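Local coordinates for GTPase activator-like protein (PDB 6SSH) that probably acts as a GTPase-activating protein, this chain being the Rap/Ran-GAP domain of the Chaetomium thermophilum TSC2 protein, at residues 28-31 and 32-36; 76-79 and 80-83. All blocks are in the same frame, centred on the assembly; numbering follows the deposited sequence.

How the contacts relate
Both contacts are local and lie in the same domain, one after the other along the chain. Contact 1 is a stretch of helix 28-37, and contact 2 is the end of strand 73-78 with the turn that follows it. Their centres are about 13 Å apart. Contact 1 is partly buried: Y30 and L34 pack on the sheet and F33 between it and helix 183-201, while P28, R32 and K35 lie at the surface. Contact 2 is buried, with Q81 partly exposed. The two meet directly, where the helix packs on the strand end. A salt bridge marks contact 1; contact 2 relies on backbone bonds and apolar packing.

Contact 1 of 2, residues 28-31 and 32-36; sequences PDYH and RFLKG
D29 and R32 form a salt bridge along the first turns of helix 28-37 in the Rap/Ran-GAP domain. This helix packs on the mixed sheet, its Y30 and L34 touching V78 of strand 73-78, while F33 meets W108 and helix 183-201. R32 NH2 lies 2.9 Å from D29 OD1, and the N-H points almost straight at it (166°). The oxygen sits in the guanidinium plane, but the donor meets the carboxylate on its anti side and well out of its plane. The two flat groups are 72° apart. The R32 chain bends at chi3, which folds the guanidinium back toward P28. One guanidinium face then lies over P28 O, and NH2 comes 3.6 Å from P28 CB. Water 1 accepts from R32 NE and donates to D29 OD1, adding a second link between the same side chains. D29 OD1 also takes a salt bridge from R154, so this one oxygen serves two arginines and a water. Its negative charge is probably well stabilised.

The side turned to the sheet is mostly apolar. A chi1 of 163° sends the Y30 ring out from the helix toward the sheet, and L34 reaches back so that its CG stands over one ring face. This is a CH-pi contact, with L34 CG 4.3 Å from the Y30 ring centroid. L34 CD1 lies near CZ and CE2 of the same ring. The Y30 ring edge, at CD2, lies over the centre of one face of the H31 ring. The Y30 hydroxyl probably bonds to T80 OG1, and H31 NE2 is bonded to G26 N. Backbone bonds from R32, F33, L34 and K35 continue the helix. On the surface side, K35 CG rests 3.5 Å from H31 O.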
loop_
_atom_site.group_PDB
_atom_site.type_symbol
_atom_site.label_atom_id
_atom_site.label_comp_id
_atom_site.label_asym_id
_atom_site.label_seq_id
_atom_site.Cartn_x
_atom_site.Cartn_y
_atom_site.Cartn_z
ATOM N N PRO A 28 -7.751 11.621 -6.719
ATOM C CA PRO A 28 -6.656 12.177 -7.521
ATOM C C PRO A 28 -5.356 12.262 -6.724
ATOM O O PRO A 28 -4.293 11.945 -7.287
ATOM C CB PRO A 28 -7.180 13.561 -7.891
ATOM C CG PRO A 28 -8.713 13.320 -8.014
ATOM C CD PRO A 28 -8.996 12.408 -6.843
ATOM N N ASP A 29 -5.399 12.660 -5.461
ATOM C CA ASP A 29 -4.151 12.745 -4.687
ATOM C C ASP A 29 -3.542 11.368 -4.468
ATOM O O ASP A 29 -2.306 11.205 -4.512
ATOM C CB ASP A 29 -4.395 13.415 -3.330
ATOM C CG ASP A 29 -4.585 14.905 -3.413
ATOM O OD1 ASP A 29 -4.182 15.543 -4.412
ATOM O OD2 ASP A 29 -5.145 15.418 -2.429
ATOM N N TYR A 30 -4.379 10.359 -4.263
ATOM C CA TYR A 30 -3.893 8.994 -4.155
ATOM C C TYR A 30 -3.180 8.526 -5.416
ATOM O O TYR A 30 -2.085 7.949 -5.379
ATOM C CB TYR A 30 -5.080 8.059 -3.836
ATOM C CG TYR A 30 -4.812 6.590 -4.097
ATOM C CD1 TYR A 30 -4.105 5.789 -3.229
ATOM C CD2 TYR A 30 -5.302 5.996 -5.249
ATOM C CE1 TYR A 30 -3.905 4.449 -3.477
ATOM C CE2 TYR A 30 -5.118 4.674 -5.491
ATOM C CZ TYR A 30 -4.435 3.883 -4.631
ATOM O OH TYR A 30 -4.231 2.545 -4.865
ATOM N N HIS A 31 -3.781 8.844 -6.567
ATOM C CA HIS A 31 -3.141 8.487 -7.838
ATOM C C HIS A 31 -1.828 9.222 -8.076
ATOM O O HIS A 31 -0.879 8.667 -8.585
ATOM C CB HIS A 31 -4.123 8.634 -9.010
ATOM C CG HIS A 31 -5.117 7.509 -9.025
ATOM N ND1 HIS A 31 -4.768 6.242 -9.444
ATOM C CD2 HIS A 31 -6.394 7.416 -8.582
ATOM C CE1 HIS A 31 -5.800 5.423 -9.277
ATOM N NE2 HIS A 31 -6.805 6.105 -8.773
ATOM N N ARG A 32 -1.749 10.497 -7.696
ATOM C CA ARG A 32 -0.481 11.222 -7.847
ATOM C C ARG A 32 0.553 10.633 -6.887
ATOM O O ARG A 32 1.719 10.522 -7.218
ATOM C CB ARG A 32 -0.681 12.704 -7.629
ATOM C CG ARG A 32 -1.292 13.386 -8.838
ATOM C CD ARG A 32 -1.284 14.922 -8.629
ATOM N NE ARG A 32 -2.362 15.299 -7.727
ATOM C CZ ARG A 32 -3.609 15.578 -8.116
ATOM N NH1 ARG A 32 -3.943 15.538 -9.405
ATOM N NH2 ARG A 32 -4.546 15.861 -7.222
ATOM N N PHE A 33 0.123 10.179 -5.723
ATOM C CA PHE A 33 1.010 9.529 -4.762
ATOM C C PHE A 33 1.565 8.232 -5.358
ATOM O O PHE A 33 2.766 7.993 -5.276
ATOM C CB PHE A 33 0.242 9.246 -3.471
ATOM C CG PHE A 33 0.837 8.184 -2.596
ATOM C CD1 PHE A 33 1.956 8.463 -1.833
ATOM C CD2 PHE A 33 0.281 6.900 -2.507
ATOM C CE1 PHE A 33 2.521 7.497 -1.060
ATOM C CE2 PHE A 33 0.875 5.952 -1.683
ATOM C CZ PHE A 33 1.951 6.272 -0.965
ATOM N N LEU A 34 0.729 7.390 -5.983
ATOM C CA LEU A 34 1.268 6.175 -6.626
ATOM C C LEU A 34 2.364 6.459 -7.636
ATOM O O LEU A 34 3.392 5.772 -7.656
ATOM C CB LEU A 34 0.141 5.467 -7.372
ATOM C CG LEU A 34 -0.939 4.795 -6.491
ATOM C CD1 LEU A 34 -1.938 4.123 -7.435
ATOM C CD2 LEU A 34 -0.350 3.800 -5.535
ATOM N N LYS A 35 2.187 7.530 -8.398
ATOM C CA LYS A 35 3.142 7.880 -9.424
ATOM C C LYS A 35 4.439 8.337 -8.825
ATOM O O LYS A 35 5.479 8.265 -9.477
ATOM C CB LYS A 35 2.547 8.957 -10.336
ATOM C CG LYS A 35 1.438 8.433 -11.190
ATOM C CD LYS A 35 0.834 9.544 -12.043
ATOM C CE LYS A 35 -0.481 9.126 -12.659
ATOM N NZ LYS A 35 -1.006 10.156 -13.617
ATOM N N GLY A 36 4.426 8.849 -7.585
ATOM C CA GLY A 36 5.673 9.152 -6.920
ATOM C C GLY A 36 6.328 7.999 -6.195
ATOM O O GLY A 36 7.546 7.958 -5.945
HETATM O O HOH W 1 -1.289 15.443 -5.237
#

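Contact 2 of 2, residues 76-79 and 80-83; sequences FHVT and TQMP. With EDO (1,2-ethanediol), chain E; EDO (1,2-ethanediol), chain B.
Strand 73-78 ends here in a short 3-10 turn: Q81 N bonds to V78 O at 2.9 Å and M82 N to T79 O at 3.1 Å. Both donors stand above the carbonyl planes, 52° and 63° out of them.

V78 and Q81 lie side by side and point the same way. Q81 CG sits 3.7 Å from V78 CB and also touches CG1. The glutamine chain bends at chi2 (-65°), and its amide turns away from the valine. The amide is gripped at both ends by an ethanediol, probably from the crystallisation liquor. OE1 accepts from its O1, and NE2 donates to its O2. NE2 also bonds to Y63 O. A second ethanediol donates to Q81 O.

V78 CG1 reaches T80 OG1 at 3.5 Å. That hydroxyl lies between the backbone N and the carbonyl carbon of its own residue, and it is turned to Y30 of helix 28-37. Water 2 joins T79 OG1 to T80 N, so it satisfies a backbone donor that the turn itself does not use.

M82 folds back along the strand end. Its chain is extended beyond CG, with SD over T79 CA and CE 3.9 Å from H77 CB.

The turn thus redirects the chain from the end of strand 73-78, an inner strand of the sheet, toward helix 93-99. V78 O and T79 O are met by the turn, T80 N by water 2, and T79 O and M82 O also by K95 NZ of helix 93-99. Valine and methionine supply the apolar packing. The lysine charge would probably polarise the carbonyl of T79, which also accepts from M82 N.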
loop_
_atom_site.group_PDB
_atom_site.type_symbol
_atom_site.label_atom_id
_atom_site.label_comp_id
_atom_site.label_asym_id
_atom_site.label_seq_id
_atom_site.Cartn_x
_atom_site.Cartn_y
_atom_site.Cartn_z
ATOM N N PHE A 76 5.149 -3.047 -5.675
ATOM C CA PHE A 76 3.927 -2.731 -4.917
ATOM C C PHE A 76 2.777 -3.589 -5.434
ATOM O O PHE A 76 2.674 -3.893 -6.645
ATOM C CB PHE A 76 3.601 -1.242 -5.014
ATOM C CG PHE A 76 4.652 -0.384 -4.325
ATOM C CD1 PHE A 76 5.647 0.213 -5.076
ATOM C CD2 PHE A 76 4.696 -0.296 -2.929
ATOM C CE1 PHE A 76 6.648 0.976 -4.447
ATOM C CE2 PHE A 76 5.676 0.468 -2.315
ATOM C CZ PHE A 76 6.648 1.074 -3.092
ATOM N N HIS A 77 1.942 -4.004 -4.491
ATOM C CA HIS A 77 0.731 -4.778 -4.788
ATOM C C HIS A 77 -0.427 -3.852 -4.565
ATOM O O HIS A 77 -0.878 -3.676 -3.429
ATOM C CB HIS A 77 0.591 -6.001 -3.917
ATOM C CG HIS A 77 1.653 -7.021 -4.094
ATOM N ND1 HIS A 77 1.994 -7.895 -3.083
ATOM C CD2 HIS A 77 2.340 -7.421 -5.199
ATOM C CE1 HIS A 77 2.874 -8.772 -3.551
ATOM N NE2 HIS A 77 3.098 -8.508 -4.844
ATOM N N VAL A 78 -0.876 -3.180 -5.605
ATOM C CA VAL A 78 -1.798 -2.045 -5.509
ATOM C C VAL A 78 -3.213 -2.584 -5.810
ATOM O O VAL A 78 -3.511 -2.909 -6.952
ATOM C CB VAL A 78 -1.448 -0.932 -6.464
ATOM C CG1 VAL A 78 -2.366 0.251 -6.245
ATOM C CG2 VAL A 78 0.055 -0.521 -6.267
ATOM N N THR A 79 -4.058 -2.685 -4.818
ATOM C CA THR A 79 -5.349 -3.367 -5.019
ATOM C C THR A 79 -6.177 -2.640 -6.055
ATOM O O THR A 79 -6.877 -3.306 -6.803
ATOM C CB THR A 79 -6.063 -3.627 -3.699
ATOM O OG1 THR A 79 -6.256 -2.389 -3.005
ATOM C CG2 THR A 79 -5.267 -4.599 -2.845
ATOM N N THR A 80 -6.110 -1.321 -6.186
ATOM C CA THR A 80 -6.876 -0.599 -7.179
ATOM C C THR A 80 -6.343 -0.876 -8.620
ATOM O O THR A 80 -7.063 -0.599 -9.581
ATOM C CB THR A 80 -6.938 0.894 -6.958
ATOM O OG1 THR A 80 -5.585 1.417 -6.879
ATOM C CG2 THR A 80 -7.697 1.258 -5.659
ATOM N N GLN A 81 -5.108 -1.386 -8.756
ATOM C CA GLN A 81 -4.570 -1.792 -10.090
ATOM C C GLN A 81 -5.097 -3.150 -10.531
ATOM O O GLN A 81 -4.868 -3.565 -11.677
ATOM C CB GLN A 81 -3.028 -1.806 -10.068
ATOM C CG GLN A 81 -2.387 -0.438 -9.977
ATOM C CD GLN A 81 -2.609 0.468 -11.167
ATOM O OE1 GLN A 81 -2.997 1.587 -11.046
ATOM N NE2 GLN A 81 -2.368 -0.050 -12.377
ATOM N N MET A 82 -5.666 -3.906 -9.606
ATOM C CA MET A 82 -6.077 -5.288 -9.840
ATOM C C MET A 82 -7.531 -5.313 -10.254
ATOM O O MET A 82 -8.346 -4.605 -9.682
ATOM C CB MET A 82 -5.869 -6.124 -8.585
ATOM C CG MET A 82 -4.425 -6.123 -8.073
ATOM S SD MET A 82 -4.353 -6.904 -6.463
ATOM C CE MET A 82 -2.624 -6.545 -5.985
ATOM N N PRO A 83 -7.890 -6.154 -11.243
ATOM C CA PRO A 83 -9.289 -6.173 -11.703
ATOM C C PRO A 83 -10.225 -6.726 -10.634
ATOM O O PRO A 83 -9.877 -7.584 -9.846
ATOM C CB PRO A 83 -9.255 -7.104 -12.932
ATOM C CG PRO A 83 -8.001 -7.806 -12.852
ATOM C CD PRO A 83 -7.021 -7.105 -11.985
HETATM C C1 EDO E . -2.995 3.835 -13.987
HETATM O O1 EDO E . -2.686 3.695 -12.572
HETATM C C2 EDO E . -2.446 2.779 -14.971
HETATM O O2 EDO E . -2.920 1.444 -14.722
HETATM C C1 EDO B . -5.599 -2.530 -14.970
HETATM O O1 EDO B . -5.298 -3.569 -15.940
HETATM C C2 EDO B . -4.339 -1.789 -14.544
HETATM O O2 EDO B . -3.430 -2.636 -13.869
HETATM O O HOH W 2 -5.169 0.217 -3.771
#